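Local coordinates for protein putative Nitroreductase (Anabaena variabilis ATCC 29413, PDB 3EO7) that probably acts as an FMN-dependent oxidoreductase of the nitroreductase family, with two nitroreductase-family regions in one chain and a bound flavin mononucleotide, at residues S8-Y13 against K272-H277; A168-S173 against R180-I185; A394-Y399 against R407-K412. One frame throughout, in Å; residues are numbered along the deposited sequence.

How the contacts relate
From the N terminus, the chain first lays down helix 9-16, whose start meets helix 270-276 only after 258 intervening residues; contact 1 therefore closes a very long loop. Contact 2 is nested inside that loop, where strand 162-169 runs into helix 170-177 and the chain turns back along helix 181-202. The two touch, with centres 14 Å apart, through Y13 and H275 on one side and residues from R180 to R183 on the other. Contact 3 follows in series, a hairpin about 18 Å from contact 2 at the nearest atoms. It pairs strands 395-400 and 405-411 of the mixed beta-sheet in the second nitroreductase-family region.

Contact 1 (S8-Y13 against K272-H277); sequences SIAQHY and KYFHHH
F274 lays its ring against Y13, and the face of that ring is met chiefly by the CB of Y13 rather than by the tyrosine ring. Y13 CB stands 3.9 Å from the F274 centroid, almost on the ring normal, which is a CH-pi contact. The two rings are nearly parallel, with planes at 6°, but slid so far apart that they barely overlap; the closest approach is Y13 CG to F274 CD2 at 3.7 Å. The phenylalanine is aimed across the gap because its CG lies opposite the backbone N (chi1 -173°). Its far rim reaches the backbone of the other helix, where F274 CE1 lies 3.5 Å from A10 CA, and A10 CB sits 3.8 Å from F274 CZ.

I9 packs beside this ring with its longer branch: I9 CG1 lies against F274 CD1 at 3.9 Å, and I9 CD1 beyond it against Y273 CE1 at 3.8 Å. Y273 is backed by H277, whose ring lies over the tyrosine face and whose ND1 donates to Y273 O at 2.7 Å. The hydroxyls point elsewhere: Y273 OH bonds to E259, and Y13 OH to the carbonyl of D179.

The contact is thus apolar packing of two nearly antiparallel helix ends, with axes at 154°. Helix 441-448 touches the first of them through I445, the D450 carboxylate bonds A10 N and S8 OG, and the Y13–D179 bond ties the pair to the turn between helices 170-177 and 181-202.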
loop_
_atom_site.group_PDB
_atom_site.type_symbol
_atom_site.label_atom_id
_atom_site.label_comp_id
_atom_site.label_asym_id
_atom_site.label_seq_id
_atom_site.Cartn_x
_atom_site.Cartn_y
_atom_site.Cartn_z
ATOM N N SER A 8 -15.362 -16.928 8.795
ATOM C CA SER A 8 -14.048 -17.082 9.390
ATOM C C SER A 8 -13.711 -15.732 10.041
ATOM O O SER A 8 -14.416 -14.725 9.840
ATOM C CB SER A 8 -12.998 -17.497 8.356
ATOM O OG SER A 8 -12.786 -16.447 7.450
ATOM N N ILE A 9 -12.600 -15.704 10.773
ATOM C CA ILE A 9 -12.234 -14.525 11.551
ATOM C C ILE A 9 -12.019 -13.281 10.685
ATOM O O ILE A 9 -12.371 -12.197 11.112
ATOM C CB ILE A 9 -11.033 -14.819 12.528
ATOM C CG1 ILE A 9 -10.789 -13.628 13.495
ATOM C CG2 ILE A 9 -9.792 -15.195 11.733
ATOM C CD1 ILE A 9 -11.950 -13.278 14.438
ATOM N N ALA A 10 -11.494 -13.413 9.465
ATOM C CA ALA A 10 -11.333 -12.230 8.591
ATOM C C ALA A 10 -12.693 -11.606 8.202
ATOM O O ALA A 10 -12.830 -10.378 8.144
ATOM C CB ALA A 10 -10.528 -12.580 7.361
ATOM N N GLN A 11 -13.688 -12.454 7.927
ATOM C CA GLN A 11 -15.048 -11.965 7.645
ATOM C C GLN A 11 -15.656 -11.267 8.862
ATOM O O GLN A 11 -16.253 -10.187 8.740
ATOM C CB GLN A 11 -15.945 -13.100 7.172
ATOM C CG GLN A 11 -15.527 -13.670 5.830
ATOM C CD GLN A 11 -16.306 -14.901 5.499
ATOM O OE1 GLN A 11 -16.139 -15.961 6.116
ATOM N NE2 GLN A 11 -17.179 -14.776 4.519
ATOM N N HIS A 12 -15.441 -11.834 10.046
ATOM C CA HIS A 12 -15.950 -11.260 11.297
ATOM C C HIS A 12 -15.284 -9.902 11.553
ATOM O O HIS A 12 -15.962 -8.917 11.879
ATOM C CB HIS A 12 -15.685 -12.243 12.444
ATOM C CG HIS A 12 -16.167 -11.786 13.786
ATOM N ND1 HIS A 12 -17.513 -11.665 14.084
ATOM C CD2 HIS A 12 -15.496 -11.497 14.930
ATOM C CE1 HIS A 12 -17.642 -11.276 15.341
ATOM N NE2 HIS A 12 -16.440 -11.189 15.881
ATOM N N TYR A 13 -13.963 -9.883 11.436
ATOM C CA TYR A 13 -13.174 -8.652 11.565
ATOM C C TYR A 13 -13.757 -7.573 10.613
ATOM O O TYR A 13 -14.023 -6.434 11.000
ATOM C CB TYR A 13 -11.651 -8.896 11.275
ATOM C CG TYR A 13 -10.956 -7.562 11.256
ATOM C CD1 TYR A 13 -10.512 -6.975 12.425
ATOM C CD2 TYR A 13 -10.875 -6.839 10.096
ATOM C CE1 TYR A 13 -9.999 -5.691 12.440
ATOM C CE2 TYR A 13 -10.366 -5.536 10.083
ATOM C CZ TYR A 13 -9.925 -4.957 11.259
ATOM O OH TYR A 13 -9.452 -3.642 11.235
ATOM N N LYS A 272 -5.527 -6.935 17.728
ATOM C CA LYS A 272 -4.377 -7.788 18.055
ATOM C C LYS A 272 -4.731 -9.266 17.927
ATOM O O LYS A 272 -3.906 -10.069 17.449
ATOM C CB LYS A 272 -3.762 -7.454 19.414
ATOM C CG LYS A 272 -3.123 -6.070 19.418
ATOM C CD LYS A 272 -2.341 -5.788 20.706
ATOM C CE LYS A 272 -1.881 -4.339 20.789
ATOM N NZ LYS A 272 -1.002 -4.085 21.921
ATOM N N TYR A 273 -5.944 -9.623 18.356
ATOM C CA TYR A 273 -6.419 -10.973 18.154
ATOM C C TYR A 273 -6.280 -11.321 16.659
ATOM O O TYR A 273 -5.694 -12.351 16.282
ATOM C CB TYR A 273 -7.867 -11.138 18.626
ATOM C CG TYR A 273 -8.355 -12.567 18.444
ATOM C CD1 TYR A 273 -8.915 -12.984 17.243
ATOM C CD2 TYR A 273 -8.258 -13.492 19.479
ATOM C CE1 TYR A 273 -9.322 -14.283 17.061
ATOM C CE2 TYR A 273 -8.693 -14.781 19.307
ATOM C CZ TYR A 273 -9.201 -15.190 18.065
ATOM O OH TYR A 273 -9.646 -16.485 17.884
ATOM N N PHE A 274 -6.786 -10.443 15.793
ATOM C CA PHE A 274 -6.775 -10.733 14.364
ATOM C C PHE A 274 -5.351 -10.873 13.796
ATOM O O PHE A 274 -5.072 -11.829 13.046
ATOM C CB PHE A 274 -7.583 -9.690 13.615
ATOM C CG PHE A 274 -7.769 -9.994 12.166
ATOM C CD1 PHE A 274 -8.242 -11.223 11.743
ATOM C CD2 PHE A 274 -7.546 -9.011 11.217
ATOM C CE1 PHE A 274 -8.431 -11.491 10.376
ATOM C CE2 PHE A 274 -7.770 -9.268 9.857
ATOM C CZ PHE A 274 -8.183 -10.519 9.444
ATOM N N HIS A 275 -4.456 -10.001 14.215
ATOM C CA HIS A 275 -3.078 -10.082 13.730
ATOM C C HIS A 275 -2.428 -11.394 14.175
ATOM O O HIS A 275 -1.768 -12.057 13.390
ATOM C CB HIS A 275 -2.212 -8.915 14.187
ATOM C CG HIS A 275 -0.853 -8.948 13.585
ATOM N ND1 HIS A 275 -0.623 -8.603 12.267
ATOM C CD2 HIS A 275 0.331 -9.393 14.078
ATOM C CE1 HIS A 275 0.653 -8.826 11.984
ATOM N NE2 HIS A 275 1.257 -9.273 13.074
ATOM N N HIS A 276 -2.652 -11.789 15.427
ATOM C CA HIS A 276 -2.071 -13.021 15.918
ATOM C C HIS A 276 -2.786 -14.280 15.456
ATOM O O HIS A 276 -2.278 -15.379 15.662
ATOM C CB HIS A 276 -1.969 -12.993 17.432
ATOM C CG HIS A 276 -0.870 -12.107 17.916
ATOM N ND1 HIS A 276 0.295 -12.608 18.474
ATOM C CD2 HIS A 276 -0.726 -10.762 17.871
ATOM C CE1 HIS A 276 1.088 -11.596 18.792
ATOM N NE2 HIS A 276 0.507 -10.465 18.413
ATOM N N HIS A 277 -3.940 -14.111 14.806
ATOM C CA HIS A 277 -4.679 -15.230 14.263
ATOM C C HIS A 277 -4.691 -15.235 12.723
ATOM O O HIS A 277 -5.572 -15.822 12.092
ATOM C CB HIS A 277 -6.075 -15.289 14.853
ATOM C CG HIS A 277 -6.092 -15.706 16.289
ATOM N ND1 HIS A 277 -5.672 -14.867 17.302
ATOM C CD2 HIS A 277 -6.456 -16.868 16.881
ATOM C CE1 HIS A 277 -5.772 -15.496 18.456
ATOM N NE2 HIS A 277 -6.263 -16.705 18.237
#

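Contact 2 (A168-S173 against R180-I185)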
loop_
_atom_site.group_PDB
_atom_site.type_symbol
_atom_site.label_atom_id
_atom_site.label_comp_id
_atom_site.label_asym_id
_atom_site.label_seq_id
_atom_site.Cartn_x
_atom_site.Cartn_y
_atom_site.Cartn_z
ATOM N N ALA A 168 4.371 -3.012 11.142
ATOM C CA ALA A 168 3.315 -2.083 11.585
ATOM C C ALA A 168 3.399 -1.967 13.106
ATOM O O ALA A 168 3.442 -3.004 13.802
ATOM C CB ALA A 168 1.877 -2.578 11.165
ATOM N N VAL A 169 3.441 -0.727 13.609
ATOM C CA VAL A 169 3.390 -0.420 15.053
ATOM C C VAL A 169 1.899 -0.110 15.261
ATOM O O VAL A 169 1.378 0.972 14.902
ATOM C CB VAL A 169 4.300 0.754 15.456
ATOM C CG1 VAL A 169 4.154 1.025 16.928
ATOM C CG2 VAL A 169 5.776 0.450 15.091
ATOM N N PHE A 170 1.190 -1.100 15.785
ATOM C CA PHE A 170 -0.271 -1.074 15.782
ATOM C C PHE A 170 -0.906 0.153 16.400
ATOM O O PHE A 170 -1.823 0.740 15.812
ATOM C CB PHE A 170 -0.822 -2.314 16.474
ATOM C CG PHE A 170 -0.229 -3.606 15.962
ATOM C CD1 PHE A 170 -0.334 -3.976 14.606
ATOM C CD2 PHE A 170 0.424 -4.447 16.826
ATOM C CE1 PHE A 170 0.219 -5.161 14.163
ATOM C CE2 PHE A 170 0.984 -5.629 16.365
ATOM C CZ PHE A 170 0.879 -5.966 15.038
ATOM N N TYR A 171 -0.416 0.526 17.574
ATOM C CA TYR A 171 -1.032 1.625 18.301
ATOM C C TYR A 171 -0.971 2.950 17.566
ATOM O O TYR A 171 -1.792 3.831 17.828
ATOM C CB TYR A 171 -0.451 1.747 19.690
ATOM C CG TYR A 171 -1.226 2.703 20.574
ATOM C CD1 TYR A 171 -2.528 2.383 20.975
ATOM C CD2 TYR A 171 -0.675 3.886 21.009
ATOM C CE1 TYR A 171 -3.249 3.226 21.775
ATOM C CE2 TYR A 171 -1.403 4.735 21.826
ATOM C CZ TYR A 171 -2.675 4.383 22.212
ATOM O OH TYR A 171 -3.435 5.214 23.008
ATOM N N ARG A 172 0.024 3.129 16.691
ATOM C CA ARG A 172 0.122 4.378 15.953
ATOM C C ARG A 172 -1.209 4.704 15.232
ATOM O O ARG A 172 -1.629 5.872 15.200
ATOM C CB ARG A 172 1.285 4.332 14.967
ATOM C CG ARG A 172 2.649 4.371 15.633
ATOM C CD ARG A 172 3.691 4.438 14.535
ATOM N NE ARG A 172 5.014 4.350 15.101
ATOM C CZ ARG A 172 6.124 4.176 14.395
ATOM N NH1 ARG A 172 6.053 4.111 13.074
ATOM N NH2 ARG A 172 7.299 4.045 15.030
ATOM N N SER A 173 -1.856 3.675 14.677
ATOM C CA SER A 173 -3.145 3.844 13.996
ATOM C C SER A 173 -4.307 3.578 14.943
ATOM O O SER A 173 -5.295 4.306 14.919
ATOM C CB SER A 173 -3.243 2.949 12.763
ATOM O OG SER A 173 -2.319 3.356 11.782
ATOM N N ARG A 180 -10.625 -0.761 13.848
ATOM C CA ARG A 180 -10.637 -0.482 12.397
ATOM C C ARG A 180 -9.245 -0.184 11.868
ATOM O O ARG A 180 -9.020 -0.151 10.670
ATOM C CB ARG A 180 -11.535 0.715 12.085
ATOM C CG ARG A 180 -12.982 0.545 12.501
ATOM C CD ARG A 180 -13.860 1.585 11.841
ATOM N NE ARG A 180 -15.289 1.316 12.032
ATOM C CZ ARG A 180 -16.035 1.761 13.030
ATOM N NH1 ARG A 180 -15.523 2.505 13.998
ATOM N NH2 ARG A 180 -17.329 1.457 13.066
ATOM N N ALA A 181 -8.305 0.113 12.779
ATOM C CA ALA A 181 -6.939 0.413 12.395
ATOM C C ALA A 181 -6.287 -0.667 11.529
ATOM O O ALA A 181 -5.410 -0.327 10.755
ATOM C CB ALA A 181 -6.031 0.698 13.615
ATOM N N TYR A 182 -6.650 -1.940 11.682
ATOM C CA TYR A 182 -5.987 -2.970 10.884
ATOM C C TYR A 182 -6.175 -2.754 9.380
ATOM O O TYR A 182 -5.208 -2.925 8.624
ATOM C CB TYR A 182 -6.388 -4.381 11.292
ATOM C CG TYR A 182 -5.333 -5.409 10.996
ATOM C CD1 TYR A 182 -4.134 -5.435 11.729
ATOM C CD2 TYR A 182 -5.509 -6.389 10.015
ATOM C CE1 TYR A 182 -3.161 -6.393 11.478
ATOM C CE2 TYR A 182 -4.530 -7.369 9.796
ATOM C CZ TYR A 182 -3.379 -7.370 10.518
ATOM O OH TYR A 182 -2.442 -8.346 10.282
ATOM N N ARG A 183 -7.372 -2.318 8.944
ATOM C CA ARG A 183 -7.580 -1.993 7.536
ATOM C C ARG A 183 -6.630 -0.870 7.122
ATOM O O ARG A 183 -5.915 -0.983 6.126
ATOM C CB ARG A 183 -9.012 -1.495 7.290
ATOM C CG ARG A 183 -10.091 -2.506 7.577
ATOM C CD ARG A 183 -11.398 -1.775 7.436
ATOM N NE ARG A 183 -12.626 -2.524 7.628
ATOM C CZ ARG A 183 -13.705 -2.379 6.852
ATOM N NH1 ARG A 183 -13.660 -1.628 5.754
ATOM N NH2 ARG A 183 -14.821 -3.026 7.140
ATOM N N ARG A 184 -6.624 0.208 7.911
ATOM C CA ARG A 184 -5.822 1.390 7.589
ATOM C C ARG A 184 -4.315 1.082 7.580
ATOM O O ARG A 184 -3.584 1.551 6.702
ATOM C CB ARG A 184 -6.110 2.570 8.547
ATOM C CG ARG A 184 -7.584 2.895 8.742
ATOM C CD ARG A 184 -8.314 3.291 7.477
ATOM N NE ARG A 184 -9.596 3.872 7.872
ATOM C CZ ARG A 184 -10.682 3.182 8.207
ATOM N NH1 ARG A 184 -10.761 1.870 8.050
ATOM N NH2 ARG A 184 -11.743 3.837 8.650
ATOM N N ILE A 185 -3.854 0.298 8.544
ATOM C CA ILE A 185 -2.460 -0.089 8.615
ATOM C C ILE A 185 -2.031 -0.807 7.343
ATOM O O ILE A 185 -0.973 -0.534 6.773
ATOM C CB ILE A 185 -2.243 -1.033 9.823
ATOM C CG1 ILE A 185 -2.245 -0.233 11.130
ATOM C CG2 ILE A 185 -0.895 -1.805 9.712
ATOM C CD1 ILE A 185 -2.380 -1.095 12.401
#
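Y182, whose ring edge meets F170 across the contact, places its OH in a probable hydrogen bond with H275 ND1, which ties the first turn of helix 181-202 to helix 270-276. Y182 thereby takes part in the packing against 168-173, where strand 162-169 gives way to helix 170-177 and a short turn leads into the long helix of this nitroreductase-like alpha+beta fold. The approach of F170 CE1 to Y182 CE1 is a loose 4.5 Å. The same phenylalanine ring meets H275 with its plane inclined, so both aromatic groups share one histidine.

I185 has the largest share of the buried surface. Its CG1 is set opposite its own carbonyl carbon (chi1 -76°), and the branches diverge: CD1 goes to the edge of the F170 ring, 4.2 Å from F170 CD1, whereas CG2 faces A168. The A168 CB to I185 CG2 separation of 3.2 Å is tighter than normal carbon packing and should be read with caution.

The side chain of S173, deposited in two conformers, lies about 9 Å from the bound flavin mononucleotide and about 5 Å from that of S102, a residue seen to bind FMN. I185 CG1 packs on S173 CB at 3.7 Å, and A181 CB lies 3.6 Å from S173 C.

Contact 3 (A394-Y399 against R407-K412). With PGR (R-1,2-propanediol), chain S; ACT (acetate ion), chain P.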
loop_
_atom_site.group_PDB
_atom_site.type_symbol
_atom_site.label_atom_id
_atom_site.label_comp_id
_atom_site.label_asym_id
_atom_site.label_seq_id
_atom_site.Cartn_x
_atom_site.Cartn_y
_atom_site.Cartn_z
ATOM N N ALA A 394 -21.945 10.169 -16.760
ATOM C CA ALA A 394 -21.871 9.980 -15.321
ATOM C C ALA A 394 -22.604 8.693 -14.961
ATOM O O ALA A 394 -23.714 8.419 -15.455
ATOM C CB ALA A 394 -22.493 11.181 -14.576
ATOM N N GLY A 395 -21.948 7.893 -14.132
ATOM C CA GLY A 395 -22.511 6.634 -13.661
ATOM C C GLY A 395 -21.450 5.790 -13.004
ATOM O O GLY A 395 -20.445 6.290 -12.520
ATOM N N CYS A 396 -21.688 4.489 -12.996
ATOM C CA CYS A 396 -20.771 3.545 -12.408
ATOM C C CYS A 396 -20.336 2.582 -13.482
ATOM O O CYS A 396 -21.154 2.085 -14.264
ATOM C CB CYS A 396 -21.397 2.785 -11.262
ATOM S SG CYS A 396 -20.143 1.715 -10.446
ATOM N N TYR A 397 -19.032 2.310 -13.495
ATOM C CA TYR A 397 -18.408 1.444 -14.485
ATOM C C TYR A 397 -17.554 0.397 -13.818
ATOM O O TYR A 397 -16.827 0.675 -12.875
ATOM C CB TYR A 397 -17.493 2.266 -15.412
ATOM C CG TYR A 397 -18.214 3.314 -16.214
ATOM C CD1 TYR A 397 -18.550 4.533 -15.642
ATOM C CD2 TYR A 397 -18.573 3.082 -17.539
ATOM C CE1 TYR A 397 -19.210 5.484 -16.354
ATOM C CE2 TYR A 397 -19.242 4.056 -18.289
ATOM C CZ TYR A 397 -19.566 5.255 -17.678
ATOM O OH TYR A 397 -20.228 6.220 -18.397
ATOM N N TYR A 398 -17.652 -0.826 -14.296
ATOM C CA TYR A 398 -16.673 -1.845 -13.936
ATOM C C TYR A 398 -15.444 -1.590 -14.800
ATOM O O TYR A 398 -15.562 -1.316 -15.997
ATOM C CB TYR A 398 -17.212 -3.223 -14.279
ATOM C CG TYR A 398 -16.224 -4.344 -14.120
ATOM C CD1 TYR A 398 -15.699 -4.673 -12.879
ATOM C CD2 TYR A 398 -15.885 -5.132 -15.217
ATOM C CE1 TYR A 398 -14.812 -5.747 -12.721
ATOM C CE2 TYR A 398 -15.033 -6.230 -15.071
ATOM C CZ TYR A 398 -14.513 -6.529 -13.823
ATOM O OH TYR A 398 -13.696 -7.619 -13.692
ATOM N N TYR A 399 -14.252 -1.633 -14.212
ATOM C CA TYR A 399 -13.051 -1.506 -14.997
ATOM C C TYR A 399 -12.446 -2.917 -15.155
ATOM O O TYR A 399 -12.193 -3.613 -14.161
ATOM C CB TYR A 399 -12.043 -0.555 -14.360
ATOM C CG TYR A 399 -10.692 -0.548 -15.082
ATOM C CD1 TYR A 399 -10.598 -0.206 -16.438
ATOM C CD2 TYR A 399 -9.509 -0.861 -14.401
ATOM C CE1 TYR A 399 -9.357 -0.201 -17.104
ATOM C CE2 TYR A 399 -8.295 -0.858 -15.049
ATOM C CZ TYR A 399 -8.212 -0.541 -16.406
ATOM O OH TYR A 399 -6.989 -0.528 -17.048
ATOM N N ARG A 407 -17.064 -0.873 -18.369
ATOM C CA ARG A 407 -18.376 -1.459 -18.709
ATOM C C ARG A 407 -19.395 -0.746 -17.817
ATOM O O ARG A 407 -19.268 -0.802 -16.597
ATOM C CB ARG A 407 -18.333 -2.963 -18.496
ATOM C CG ARG A 407 -17.215 -3.587 -19.336
ATOM C CD ARG A 407 -17.034 -5.054 -19.174
ATOM N NE ARG A 407 -15.949 -5.524 -20.040
ATOM C CZ ARG A 407 -15.288 -6.671 -19.898
ATOM N NH1 ARG A 407 -15.536 -7.477 -18.883
ATOM N NH2 ARG A 407 -14.339 -6.994 -20.770
ATOM N N GLN A 408 -20.325 -0.004 -18.426
ATOM C CA GLN A 408 -21.302 0.815 -17.665
ATOM C C GLN A 408 -22.348 -0.074 -17.017
ATOM O O GLN A 408 -23.047 -0.819 -17.698
ATOM C CB GLN A 408 -21.995 1.827 -18.564
ATOM C CG GLN A 408 -22.806 2.880 -17.831
ATOM C CD GLN A 408 -23.514 3.786 -18.782
ATOM O OE1 GLN A 408 -24.571 3.433 -19.323
ATOM N NE2 GLN A 408 -22.958 4.981 -18.992
ATOM N N ILE A 409 -22.419 0.001 -15.701
ATOM C CA ILE A 409 -23.376 -0.794 -14.933
ATOM C C ILE A 409 -24.496 0.057 -14.331
ATOM O O ILE A 409 -25.511 -0.488 -13.964
ATOM C CB ILE A 409 -22.713 -1.725 -13.938
ATOM C CG1 ILE A 409 -22.001 -0.970 -12.821
ATOM C CG2 ILE A 409 -21.791 -2.746 -14.700
ATOM C CD1 ILE A 409 -21.381 -1.937 -11.748
ATOM N N ARG A 410 -24.300 1.378 -14.226
ATOM C CA ARG A 410 -25.356 2.285 -13.805
ATOM C C ARG A 410 -25.137 3.641 -14.495
ATOM O O ARG A 410 -23.990 4.057 -14.723
ATOM C CB ARG A 410 -25.409 2.519 -12.304
ATOM C CG ARG A 410 -25.764 1.343 -11.427
ATOM C CD ARG A 410 -27.175 0.811 -11.597
ATOM N NE ARG A 410 -27.451 -0.264 -10.630
ATOM C CZ ARG A 410 -27.069 -1.533 -10.787
ATOM N NH1 ARG A 410 -26.418 -1.944 -11.870
ATOM N NH2 ARG A 410 -27.356 -2.416 -9.846
ATOM N N PHE A 411 -26.252 4.307 -14.764
ATOM C CA PHE A 411 -26.295 5.613 -15.378
ATOM C C PHE A 411 -27.001 6.546 -14.395
ATOM O O PHE A 411 -28.223 6.460 -14.209
ATOM C CB PHE A 411 -27.013 5.567 -16.721
ATOM C CG PHE A 411 -27.224 6.905 -17.342
ATOM C CD1 PHE A 411 -26.130 7.678 -17.705
ATOM C CD2 PHE A 411 -28.505 7.427 -17.538
ATOM C CE1 PHE A 411 -26.303 8.899 -18.259
ATOM C CE2 PHE A 411 -28.672 8.664 -18.106
ATOM C CZ PHE A 411 -27.583 9.394 -18.474
ATOM N N LYS A 412 -26.227 7.434 -13.794
ATOM C CA LYS A 412 -26.725 8.338 -12.759
ATOM C C LYS A 412 -25.628 9.302 -12.314
ATOM O O LYS A 412 -24.457 8.982 -12.391
ATOM C CB LYS A 412 -27.097 7.534 -11.496
ATOM C CG LYS A 412 -27.931 8.354 -10.498
ATOM C CD LYS A 412 -28.206 7.618 -9.222
ATOM C CE LYS A 412 -29.192 8.449 -8.371
ATOM N NZ LYS A 412 -29.561 7.772 -7.151
HETATM C C1 PGR S . -25.936 -0.722 -19.694
HETATM C C2 PGR S . -26.711 0.387 -18.964
HETATM C C3 PGR S . -26.299 0.437 -17.486
HETATM O O1 PGR S . -24.552 -0.419 -19.864
HETATM O O2 PGR S . -26.627 1.681 -19.582
HETATM C C ACT P . -25.576 -5.634 -10.284
HETATM O O ACT P . -24.895 -4.967 -11.144
HETATM O OXT ACT P . -26.757 -5.265 -10.009
HETATM C CH3 ACT P . -25.054 -6.831 -9.553
#
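Y398 and R407 form a hydrogen-bonded antiparallel pair and, with C396, contribute the most buried surface to this hairpin. Their backbones bond both ways: Y398 N donates to R407 O at 2.8 Å, and R407 N returns to Y398 O at the same length, lying in the carbonyl plane. Their side chains run alongside each other on one sheet face, pointing the same way. The extended R407 chain brings NH1 to the edge of the Y398 ring, 4.0 Å from CE2, with guanidinium and ring planes 45° apart. This edge approach is not a cation-pi stack. R407 NH2 forms a salt bridge with E405 on its own strand, while Y398 OH bonds to E381 of the neighbouring strand 381-390.

C396 is where the register slips by one residue. Its carbonyl O accepts from I409 N at 2.8 Å and from R410 N at 3.2 Å, so two consecutive residues face one, a classic beta bulge. In return C396 N donates to R410 O at 2.9 Å. With SG swung opposite the backbone N (chi1 -175°), the thiol packs on the bulged isoleucine, SG to I409 CG1 4.0 Å.

On the opposite face, Q408 lies obliquely across Y397. Q408 NE2 donates to Y397 OH at 3.1 Å, nearly in its own amide plane; both are also bonded to E393, Y397 OH to its carbonyl and Q408 NE2 to its carboxylate. Q408 OE1 takes a bond from a propanediol, probably from the crystallisation liquor. R410, bent at its second torsion, donates from NH1 to I409 O and from NH2 to an acetate of similar origin.

The chemistry implies a strand pairing fixed by backbone bonds, with the two-donor C396 carbonyl holding the bulge and the R407 charge probably balanced mainly by E405.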